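Local coordinates for protein phospholethanolamine N-methyltransferase 2 (Haemonchus contortus, PDB 4KRI) that probably transfers methyl groups from S-adenosylmethionine to methylated phosphoethanolamine on the way to phosphocholine in a parasitic nematode, at residues A[237-242]-A[268-273]; A[225-231]-A[246-252]; A[61-67]-A[93-99]. All blocks are in the same frame, centred on the assembly; numbering follows the deposited sequence.

Interaction 1 (A[237-242]-A[268-273])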
loop_
_atom_site.group_PDB
_atom_site.type_symbol
_atom_site.label_atom_id
_atom_site.label_comp_id
_atom_site.label_asym_id
_atom_site.label_seq_id
_atom_site.Cartn_x
_atom_site.Cartn_y
_atom_site.Cartn_z
ATOM N N ALA A 237 -9.782 -1.528 -7.779
ATOM C CA ALA A 237 -8.985 -2.568 -8.412
ATOM C C ALA A 237 -9.854 -3.749 -8.805
ATOM O O ALA A 237 -9.714 -4.308 -9.901
ATOM C CB ALA A 237 -7.855 -3.032 -7.495
ATOM N N ARG A 238 -10.737 -4.148 -7.895
ATOM C CA ARG A 238 -11.612 -5.278 -8.145
ATOM C C ARG A 238 -12.547 -4.998 -9.321
ATOM O O ARG A 238 -12.866 -5.899 -10.104
ATOM C CB ARG A 238 -12.399 -5.628 -6.870
ATOM C CG ARG A 238 -11.508 -6.203 -5.750
ATOM C CD ARG A 238 -11.014 -7.599 -6.087
ATOM N NE ARG A 238 -12.162 -8.496 -6.247
ATOM C CZ ARG A 238 -12.866 -8.999 -5.240
ATOM N NH1 ARG A 238 -12.536 -8.724 -3.983
ATOM N NH2 ARG A 238 -13.906 -9.789 -5.485
ATOM N N GLN A 239 -12.976 -3.746 -9.441
ATOM C CA GLN A 239 -13.843 -3.324 -10.541
ATOM C C GLN A 239 -13.121 -3.287 -11.890
ATOM O O GLN A 239 -13.675 -3.690 -12.916
ATOM C CB GLN A 239 -14.412 -1.940 -10.246
ATOM C CG GLN A 239 -15.338 -1.423 -11.322
ATOM C CD GLN A 239 -15.811 -0.017 -11.008
ATOM O OE1 GLN A 239 -15.011 0.833 -10.631
ATOM N NE2 GLN A 239 -17.106 0.227 -11.150
ATOM N N ALA A 240 -11.890 -2.789 -11.886
ATOM C CA ALA A 240 -11.076 -2.806 -13.104
ATOM C C ALA A 240 -10.903 -4.235 -13.613
ATOM O O ALA A 240 -10.987 -4.503 -14.823
ATOM C CB ALA A 240 -9.719 -2.140 -12.850
ATOM N N ALA A 241 -10.681 -5.167 -12.687
ATOM C CA ALA A 241 -10.515 -6.554 -13.072
ATOM C C ALA A 241 -11.848 -7.140 -13.539
ATOM O O ALA A 241 -11.910 -7.814 -14.578
ATOM C CB ALA A 241 -9.948 -7.375 -11.917
ATOM N N SER A 242 -12.919 -6.902 -12.789
ATOM C CA SER A 242 -14.169 -7.600 -13.115
ATOM C C SER A 242 -14.860 -7.037 -14.359
ATOM O O SER A 242 -15.499 -7.778 -15.104
ATOM C CB SER A 242 -15.132 -7.610 -11.928
ATOM O OG SER A 242 -15.515 -6.291 -11.600
ATOM N N GLU A 268 -13.396 -13.891 -1.860
ATOM C CA GLU A 268 -14.177 -13.837 -3.099
ATOM C C GLU A 268 -13.438 -14.475 -4.279
ATOM O O GLU A 268 -14.058 -15.067 -5.169
ATOM C CB GLU A 268 -14.572 -12.387 -3.393
ATOM C CG GLU A 268 -15.626 -11.847 -2.403
ATOM C CD GLU A 268 -15.685 -10.323 -2.300
ATOM O OE1 GLU A 268 -15.049 -9.615 -3.111
ATOM O OE2 GLU A 268 -16.387 -9.823 -1.388
ATOM N N LYS A 269 -12.111 -14.354 -4.257
ATOM C CA LYS A 269 -11.198 -15.021 -5.202
ATOM C C LYS A 269 -11.251 -14.455 -6.639
ATOM O O LYS A 269 -12.200 -14.684 -7.393
ATOM C CB LYS A 269 -11.367 -16.545 -5.155
ATOM C CG LYS A 269 -11.351 -17.087 -3.708
ATOM C CD LYS A 269 -10.857 -18.521 -3.605
ATOM C CE LYS A 269 -10.729 -18.962 -2.137
ATOM N NZ LYS A 269 -9.560 -18.353 -1.397
ATOM N N ASP A 270 -10.234 -13.674 -6.993
ATOM C CA ASP A 270 -10.072 -13.212 -8.363
ATOM C C ASP A 270 -8.570 -13.101 -8.606
ATOM O O ASP A 270 -7.930 -12.173 -8.101
ATOM C CB ASP A 270 -10.759 -11.856 -8.560
ATOM C CG ASP A 270 -10.779 -11.405 -10.027
ATOM O OD1 ASP A 270 -9.879 -11.804 -10.803
ATOM O OD2 ASP A 270 -11.707 -10.659 -10.406
ATOM N N ALA A 271 -8.014 -14.040 -9.377
ATOM C CA ALA A 271 -6.564 -14.093 -9.571
ATOM C C ALA A 271 -6.015 -12.949 -10.413
ATOM O O ALA A 271 -4.795 -12.836 -10.569
ATOM C CB ALA A 271 -6.123 -15.428 -10.153
ATOM N N ARG A 272 -6.890 -12.095 -10.938
ATOM C CA ARG A 272 -6.415 -10.898 -11.653
ATOM C C ARG A 272 -5.906 -9.824 -10.717
ATOM O O ARG A 272 -5.235 -8.886 -11.148
ATOM C CB ARG A 272 -7.530 -10.312 -12.540
ATOM C CG ARG A 272 -7.780 -11.223 -13.753
ATOM C CD ARG A 272 -9.079 -10.906 -14.478
ATOM N NE ARG A 272 -10.251 -10.979 -13.607
ATOM C CZ ARG A 272 -11.500 -11.056 -14.053
ATOM N NH1 ARG A 272 -11.733 -11.119 -15.359
ATOM N NH2 ARG A 272 -12.510 -11.100 -13.196
ATOM N N VAL A 273 -6.208 -9.961 -9.431
ATOM C CA VAL A 273 -5.935 -8.891 -8.485
ATOM C C VAL A 273 -4.947 -9.300 -7.407
ATOM O O VAL A 273 -5.125 -10.313 -6.750
ATOM C CB VAL A 273 -7.225 -8.455 -7.799
ATOM C CG1 VAL A 273 -6.931 -7.390 -6.738
ATOM C CG2 VAL A 273 -8.184 -7.898 -8.836
HETATM O O HOH W 1 -12.439 -8.412 -9.002
#
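Glu268 OE1 is gripped by both terminal nitrogens of Arg238, NH2 at 2.6 Å and NH1 at 2.8 Å from Glu268 OE1. The guanidinium presents its end, and both N-H groups converge on this one oxygen, on the side turned away from OE2. Because the two share an acceptor, neither bond is straight, and the guanidinium and carboxylate planes stand 60° apart. Arg238 reaches the loop by folding back on itself: CG lies beside the backbone N (chi1 -68°), and further bends at chi2 and chi3 lay CD across Val273, 4.0 Å from Val273 CG2. The third nitrogen, NE, donates to a water that also bonds Arg238 O and Asp270 OD2, so the guanidinium is held from two edges. Beyond that water, Asp270 takes Arg272 side-on: Arg272 NE donates to Asp270 OD1, and Arg272 NH2 lies 2.9 Å from Asp270 OD2. Asp270 OD1 also accepts from the backbone N of Arg272, closing an Asx turn within the type I turn 270-273. The clamped guanidinium of Arg272 lies flat against the helix, with Ala241 O 3.3 Å above its plane and over its centre; this is packing onto a carbonyl, not a hydrogen bond. Beneath these charges Ala241 CB meets Val273 CG2 at 3.6 Å, the apolar floor of the contact. Glu268 ends helix 255-268 and Val273 begins strand 273-277, so the loop between them is fastened to helix 235-244, which follows a glycine-rich turn of the kind found in Rossmann-like, SAM-dependent methyltransferases.

Interaction 2 (A[225-231]-A[246-252]). With SAH (S-adenosyl-L-homocysteine), chain D.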
loop_
_atom_site.group_PDB
_atom_site.type_symbol
_atom_site.label_atom_id
_atom_site.label_comp_id
_atom_site.label_asym_id
_atom_site.label_seq_id
_atom_site.Cartn_x
_atom_site.Cartn_y
_atom_site.Cartn_z
ATOM N N ARG A 225 -1.974 -4.781 -18.023
ATOM C CA ARG A 225 -1.550 -4.684 -16.630
ATOM C C ARG A 225 -1.733 -3.288 -16.081
ATOM O O ARG A 225 -1.263 -2.311 -16.676
ATOM C CB ARG A 225 -0.079 -5.096 -16.510
ATOM C CG ARG A 225 0.178 -6.529 -17.007
ATOM C CD ARG A 225 1.543 -7.070 -16.584
ATOM N NE ARG A 225 1.718 -7.017 -15.134
ATOM C CZ ARG A 225 2.569 -6.205 -14.512
ATOM N NH1 ARG A 225 3.346 -5.387 -15.211
ATOM N NH2 ARG A 225 2.655 -6.219 -13.188
ATOM N N MET A 226 -2.398 -3.192 -14.934
ATOM C CA MET A 226 -2.642 -1.902 -14.309
ATOM C C MET A 226 -2.049 -1.842 -12.907
ATOM O O MET A 226 -2.186 -2.788 -12.127
ATOM C CB MET A 226 -4.156 -1.615 -14.251
ATOM C CG MET A 226 -4.534 -0.412 -13.377
ATOM S SD MET A 226 -6.342 -0.146 -13.359
ATOM C CE MET A 226 -6.554 0.640 -14.951
ATOM N N LEU A 227 -1.388 -0.725 -12.600
ATOM C CA LEU A 227 -0.940 -0.440 -11.242
ATOM C C LEU A 227 -1.915 0.537 -10.629
ATOM O O LEU A 227 -2.144 1.621 -11.189
ATOM C CB LEU A 227 0.457 0.208 -11.264
ATOM C CG LEU A 227 0.972 0.663 -9.890
ATOM C CD1 LEU A 227 1.238 -0.553 -8.986
ATOM C CD2 LEU A 227 2.242 1.498 -10.059
ATOM N N ASP A 228 -2.488 0.181 -9.476
ATOM C CA ASP A 228 -3.397 1.106 -8.779
ATOM C C ASP A 228 -2.680 1.643 -7.559
ATOM O O ASP A 228 -2.342 0.887 -6.659
ATOM C CB ASP A 228 -4.683 0.364 -8.363
ATOM C CG ASP A 228 -5.737 1.290 -7.747
ATOM O OD1 ASP A 228 -5.382 2.166 -6.918
ATOM O OD2 ASP A 228 -6.940 1.147 -8.087
ATOM N N ILE A 229 -2.447 2.953 -7.532
ATOM C CA ILE A 229 -1.725 3.571 -6.435
ATOM C C ILE A 229 -2.731 4.123 -5.425
ATOM O O ILE A 229 -3.556 4.968 -5.762
ATOM C CB ILE A 229 -0.790 4.702 -6.955
ATOM C CG1 ILE A 229 0.366 4.083 -7.753
ATOM C CG2 ILE A 229 -0.267 5.541 -5.791
ATOM C CD1 ILE A 229 1.233 5.108 -8.505
ATOM N N GLY A 230 -2.644 3.651 -4.181
ATOM C CA GLY A 230 -3.571 4.067 -3.144
ATOM C C GLY A 230 -4.902 3.363 -3.285
ATOM O O GLY A 230 -5.956 3.990 -3.279
ATOM N N VAL A 231 -4.835 2.044 -3.364
ATOM C CA VAL A 231 -5.969 1.208 -3.725
ATOM C C VAL A 231 -7.038 1.092 -2.622
ATOM O O VAL A 231 -8.156 0.633 -2.878
ATOM C CB VAL A 231 -5.447 -0.178 -4.181
ATOM C CG1 VAL A 231 -4.964 -0.995 -2.991
ATOM C CG2 VAL A 231 -6.503 -0.919 -4.986
ATOM N N LEU A 246 -8.770 -6.572 -16.633
ATOM C CA LEU A 246 -7.399 -6.128 -16.420
ATOM C C LEU A 246 -6.749 -6.962 -15.324
ATOM O O LEU A 246 -7.429 -7.433 -14.406
ATOM C CB LEU A 246 -7.381 -4.669 -16.001
ATOM C CG LEU A 246 -7.850 -3.689 -17.078
ATOM C CD1 LEU A 246 -7.867 -2.277 -16.528
ATOM C CD2 LEU A 246 -6.904 -3.788 -18.253
ATOM N N GLN A 247 -5.435 -7.143 -15.430
ATOM C CA GLN A 247 -4.639 -7.650 -14.319
ATOM C C GLN A 247 -4.201 -6.433 -13.519
ATOM O O GLN A 247 -3.557 -5.517 -14.057
ATOM C CB GLN A 247 -3.423 -8.412 -14.836
ATOM C CG GLN A 247 -2.516 -8.944 -13.745
ATOM C CD GLN A 247 -1.399 -9.796 -14.303
ATOM O OE1 GLN A 247 -0.309 -9.303 -14.587
ATOM N NE2 GLN A 247 -1.667 -11.082 -14.471
ATOM N N VAL A 248 -4.574 -6.398 -12.245
ATOM C CA VAL A 248 -4.401 -5.185 -11.455
ATOM C C VAL A 248 -3.562 -5.457 -10.227
ATOM O O VAL A 248 -3.850 -6.379 -9.479
ATOM C CB VAL A 248 -5.747 -4.614 -10.971
ATOM C CG1 VAL A 248 -5.507 -3.286 -10.266
ATOM C CG2 VAL A 248 -6.711 -4.445 -12.140
ATOM N N HIS A 249 -2.515 -4.660 -10.030
ATOM C CA HIS A 249 -1.723 -4.743 -8.813
ATOM C C HIS A 249 -1.964 -3.476 -8.042
ATOM O O HIS A 249 -1.675 -2.380 -8.521
ATOM C CB HIS A 249 -0.226 -4.860 -9.100
ATOM C CG HIS A 249 0.597 -5.008 -7.858
ATOM N ND1 HIS A 249 0.391 -6.025 -6.948
ATOM C CD2 HIS A 249 1.615 -4.261 -7.361
ATOM C CE1 HIS A 249 1.249 -5.904 -5.950
ATOM N NE2 HIS A 249 2.002 -4.843 -6.177
ATOM N N GLY A 250 -2.505 -3.615 -6.842
ATOM C CA GLY A 250 -2.843 -2.450 -6.048
ATOM C C GLY A 250 -1.898 -2.269 -4.888
ATOM O O GLY A 250 -1.563 -3.243 -4.211
ATOM N N VAL A 251 -1.469 -1.026 -4.656
ATOM C CA VAL A 251 -0.586 -0.747 -3.530
ATOM C C VAL A 251 -1.213 0.289 -2.611
ATOM O O VAL A 251 -1.959 1.172 -3.058
ATOM C CB VAL A 251 0.843 -0.322 -3.983
ATOM C CG1 VAL A 251 1.462 -1.419 -4.855
ATOM C CG2 VAL A 251 0.831 1.015 -4.724
ATOM N N ASP A 252 -0.952 0.158 -1.313
ATOM C CA ASP A 252 -1.410 1.156 -0.361
ATOM C C ASP A 252 -0.462 1.178 0.812
ATOM O O ASP A 252 0.110 0.151 1.161
ATOM C CB ASP A 252 -2.815 0.828 0.139
ATOM C CG ASP A 252 -3.539 2.050 0.615
ATOM O OD1 ASP A 252 -4.445 2.539 -0.101
ATOM O OD2 ASP A 252 -3.170 2.564 1.695
HETATM N N SAH D . -8.414 4.424 -4.550
HETATM C CA SAH D . -9.308 3.936 -3.467
HETATM C CB SAH D . -8.816 4.493 -2.074
HETATM C CG SAH D . -8.931 5.994 -1.833
HETATM S SD SAH D . -8.279 6.489 -0.206
HETATM C C SAH D . -10.728 4.212 -3.769
HETATM O O SAH D . -11.046 4.701 -4.844
HETATM O OXT SAH D . -11.589 3.741 -3.044
HETATM C "C5'" SAH D . -6.556 6.972 -0.427
HETATM C "C4'" SAH D . -5.600 5.943 -0.201
HETATM O "O4'" SAH D . -4.297 6.420 -0.630
HETATM C "C3'" SAH D . -5.457 5.670 1.248
HETATM O "O3'" SAH D . -5.779 4.317 1.484
HETATM C "C2'" SAH D . -4.051 5.925 1.565
HETATM O "O2'" SAH D . -3.527 5.015 2.503
HETATM C "C1'" SAH D . -3.391 5.808 0.230
HETATM N N9 SAH D . -2.033 6.454 0.185
HETATM C C8 SAH D . -1.725 7.729 0.516
HETATM N N7 SAH D . -0.425 7.922 0.267
HETATM C C5 SAH D . 0.091 6.783 -0.241
HETATM C C6 SAH D . 1.374 6.421 -0.672
HETATM N N6 SAH D . 2.428 7.307 -0.620
HETATM N N1 SAH D . 1.552 5.165 -1.137
HETATM C C2 SAH D . 0.544 4.289 -1.193
HETATM N N3 SAH D . -0.700 4.609 -0.794
HETATM C C4 SAH D . -0.948 5.838 -0.303
#
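Arg225 and Gln247 run side by side from neighbouring parallel strands, pointing the same way, and are joined by a bond from Arg225 NE to Gln247 OE1, 3.1 Å long. The oxygen sits in the guanidinium plane and the donor in the carbonyl plane, although the two flat groups are turned 72° apart. Next along the same face, Leu227 lies alongside His249, with Leu227 CD1 4.1 Å from His249 CD2; the ring is anchored through ND1 to Thr274. On the other face Met226 stretches out with CG opposite its backbone N (chi1 169°) and bends only at chi3, which brings CE against Leu246 CD1 at 3.6 Å, the two chains meeting at a slant. Four backbone bonds (Met226 N to Gln247 O, His249 N to Met226 O, Asp228 N to His249 O, Val251 N to Asp228 O) hold the strands in register. With helix 235-244 between them in the chain, they form the opening beta-alpha-beta unit of the Rossmann-like methyltransferase fold, and the carboxyl ends of the strands carry the cofactor site. There Val251 O accepts from both Gly230 N and Val231 N, which approach from opposite faces of its plane and fix the turn after the first strand. Gly230 O in turn takes the amino group of S-adenosylhomocysteine, N, at 2.8 Å. Asp252 spreads its carboxylate over the ribose hydroxyls: O3' bonds OD1 at 2.7 Å and O2' bonds OD2 at 2.6 Å, while the backbone N-H groups of Gly232 and Ser254 hold the same two oxygens.

Interaction 3 (A[61-67]-A[93-99])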
loop_
_atom_site.group_PDB
_atom_site.type_symbol
_atom_site.label_atom_id
_atom_site.label_comp_id
_atom_site.label_asym_id
_atom_site.label_seq_id
_atom_site.Cartn_x
_atom_site.Cartn_y
_atom_site.Cartn_z
ATOM N N LEU A 61 24.382 -16.927 14.490
ATOM C CA LEU A 61 24.483 -16.051 13.327
ATOM C C LEU A 61 24.785 -14.610 13.729
ATOM O O LEU A 61 24.227 -14.095 14.705
ATOM C CB LEU A 61 23.186 -16.105 12.521
ATOM C CG LEU A 61 23.045 -17.176 11.429
ATOM C CD1 LEU A 61 23.509 -18.529 11.877
ATOM C CD2 LEU A 61 21.604 -17.266 10.972
ATOM N N SER A 62 25.672 -13.955 12.975
ATOM C CA SER A 62 25.998 -12.553 13.230
ATOM C C SER A 62 26.556 -11.892 11.975
ATOM O O SER A 62 26.933 -12.581 11.025
ATOM C CB SER A 62 27.013 -12.418 14.372
ATOM O OG SER A 62 28.307 -12.814 13.951
ATOM N N ASN A 63 26.605 -10.561 11.986
ATOM C CA ASN A 63 27.169 -9.791 10.877
ATOM C C ASN A 63 26.513 -10.134 9.529
ATOM O O ASN A 63 27.173 -10.154 8.482
ATOM C CB ASN A 63 28.690 -9.991 10.803
ATOM C CG ASN A 63 29.400 -8.843 10.101
ATOM O OD1 ASN A 63 29.107 -7.670 10.345
ATOM N ND2 ASN A 63 30.338 -9.179 9.223
ATOM N N LEU A 64 25.215 -10.414 9.550
ATOM C CA LEU A 64 24.521 -10.801 8.319
ATOM C C LEU A 64 24.130 -9.587 7.496
ATOM O O LEU A 64 23.692 -8.568 8.037
ATOM C CB LEU A 64 23.247 -11.584 8.624
ATOM C CG LEU A 64 23.387 -12.911 9.371
ATOM C CD1 LEU A 64 22.000 -13.512 9.503
ATOM C CD2 LEU A 64 24.294 -13.874 8.621
ATOM N N ASP A 65 24.267 -9.707 6.182
ATOM C CA ASP A 65 23.716 -8.689 5.290
ATOM C C ASP A 65 22.242 -8.940 4.996
ATOM O O ASP A 65 21.504 -8.019 4.673
ATOM C CB ASP A 65 24.527 -8.649 3.999
ATOM C CG ASP A 65 25.987 -8.344 4.260
ATOM O OD1 ASP A 65 26.297 -7.168 4.583
ATOM O OD2 ASP A 65 26.822 -9.276 4.170
ATOM N N ALA A 66 21.809 -10.190 5.100
ATOM C CA ALA A 66 20.410 -10.524 4.891
ATOM C C ALA A 66 20.091 -11.756 5.694
ATOM O O ALA A 66 20.912 -12.665 5.814
ATOM C CB ALA A 66 20.111 -10.780 3.410
ATOM N N LEU A 67 18.888 -11.763 6.247
ATOM C CA LEU A 67 18.364 -12.908 6.952
ATOM C C LEU A 67 17.033 -13.236 6.301
ATOM O O LEU A 67 16.131 -12.390 6.257
ATOM C CB LEU A 67 18.130 -12.531 8.413
ATOM C CG LEU A 67 17.457 -13.604 9.269
ATOM C CD1 LEU A 67 18.287 -14.887 9.319
ATOM C CD2 LEU A 67 17.231 -13.054 10.660
ATOM N N SER A 93 21.407 -10.586 14.897
ATOM C CA SER A 93 22.143 -11.311 13.867
ATOM C C SER A 93 22.508 -10.432 12.673
ATOM O O SER A 93 23.442 -10.748 11.926
ATOM C CB SER A 93 21.320 -12.494 13.362
ATOM O OG SER A 93 20.364 -12.041 12.413
ATOM N N LEU A 94 21.764 -9.344 12.481
ATOM C CA LEU A 94 21.938 -8.499 11.294
ATOM C C LEU A 94 22.893 -7.346 11.523
ATOM O O LEU A 94 22.932 -6.772 12.608
ATOM C CB LEU A 94 20.590 -7.917 10.845
ATOM C CG LEU A 94 19.656 -8.913 10.153
ATOM C CD1 LEU A 94 18.228 -8.374 10.158
ATOM C CD2 LEU A 94 20.111 -9.187 8.722
ATOM N N ARG A 95 23.668 -7.012 10.495
ATOM C CA ARG A 95 24.386 -5.738 10.473
ATOM C C ARG A 95 23.391 -4.598 10.371
ATOM O O ARG A 95 22.286 -4.778 9.859
ATOM C CB ARG A 95 25.292 -5.661 9.244
ATOM C CG ARG A 95 26.402 -6.679 9.234
ATOM C CD ARG A 95 27.112 -6.711 7.881
ATOM N NE ARG A 95 27.675 -5.408 7.530
ATOM C CZ ARG A 95 28.853 -5.244 6.937
ATOM N NH1 ARG A 95 29.589 -6.304 6.626
ATOM N NH2 ARG A 95 29.295 -4.024 6.653
ATOM N N THR A 96 23.779 -3.404 10.815
ATOM C CA THR A 96 22.944 -2.242 10.546
ATOM C C THR A 96 22.790 -2.102 9.024
ATOM O O THR A 96 23.749 -2.319 8.275
ATOM C CB THR A 96 23.511 -0.960 11.187
ATOM O OG1 THR A 96 23.507 -1.114 12.614
ATOM C CG2 THR A 96 22.655 0.254 10.812
ATOM N N ASP A 97 21.570 -1.787 8.598
ATOM C CA ASP A 97 21.140 -1.748 7.185
ATOM C C ASP A 97 20.925 -3.134 6.583
ATOM O O ASP A 97 20.582 -3.248 5.407
ATOM C CB ASP A 97 22.090 -0.944 6.293
ATOM C CG ASP A 97 22.277 0.475 6.765
ATOM O OD1 ASP A 97 21.298 1.078 7.250
ATOM O OD2 ASP A 97 23.413 0.980 6.649
ATOM N N GLY A 98 21.108 -4.176 7.385
ATOM C CA GLY A 98 20.851 -5.535 6.933
ATOM C C GLY A 98 19.363 -5.746 6.706
ATOM O O GLY A 98 18.535 -5.072 7.320
ATOM N N VAL A 99 19.018 -6.671 5.816
ATOM C CA VAL A 99 17.636 -6.818 5.392
ATOM C C VAL A 99 17.052 -8.112 5.945
ATOM O O VAL A 99 17.691 -9.157 5.884
ATOM C CB VAL A 99 17.549 -6.854 3.856
ATOM C CG1 VAL A 99 16.102 -7.065 3.408
ATOM C CG2 VAL A 99 18.111 -5.564 3.273
HETATM O O HOH W 2 28.582 -9.188 6.232
#
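Arg95 lies alongside Asn63 and Asp65, pointing the same way as each. Its CG sits beside the backbone N and the chain runs extended until chi3 (59°), where the bend swings the guanidinium over Asp65. Asp65 OD1 then stands over one face of that group, 3.7 Å from Arg95 NE: a long salt bridge of charge alone, with no N-H aimed at the oxygen. The methylenes do the closer touching, Arg95 CG being 3.1 Å from Asn63 OD1 and Arg95 CD 3.4 Å from Asp65 OD1. Asn63 has a left-handed backbone, and its amide is nearly parallel to the guanidinium, 17° apart. A water ties the group together, donating to Asn63 O and Asp65 OD2 and accepting from Arg95 NH1; Asp65 OD2 also takes the backbone N-H of Gln25. Between the chains the pairing is parallel but broken. Leu64 N and Leu64 O bond Ser93 O and Arg95 N; then the type II turn from Arg95 to Gly98 interrupts it, and pairing resumes from Asp65 O to Val99 N and from Leu67 N to Val99 O. Strands 64-70 and 98-105 thus lie parallel and adjacent in the N-terminal region, with helix 80-93 in the connection between them. Leu94 is on the same face as Leu64, and its CD2 methyl lodges against Leu64 CB and Leu67 CB, 3.9 Å from each. Ser93, at the end of the helix, has OG between its backbone N and carbonyl carbon (chi1 81°), a rotation that lets OG bond Ala90 O while touching two leucine methyls, 3.6 Å from Leu64 CD1 and 3.7 Å from Leu67 CD2.

From the N terminus, interaction 3 comes first, closing the excursion through helix 80-93 so that 61-67 and 93-99 lie side by side in the N-terminal domain. It is complete before the others open, and its nearest atoms stay about 17 Å from interaction 2 and about 24 Å from interaction 1. Those two cross: the chain passes through 225-231, 237-242, 246-252 and 268-273 in turn, so interaction 2 closes over helix 235-244 while interaction 1 reaches from that helix past strand 247-252. They touch where Arg272 O meets Val248 N and Ala237 packs on Val231, joining helix, strands and the following loop of the methyltransferase domain.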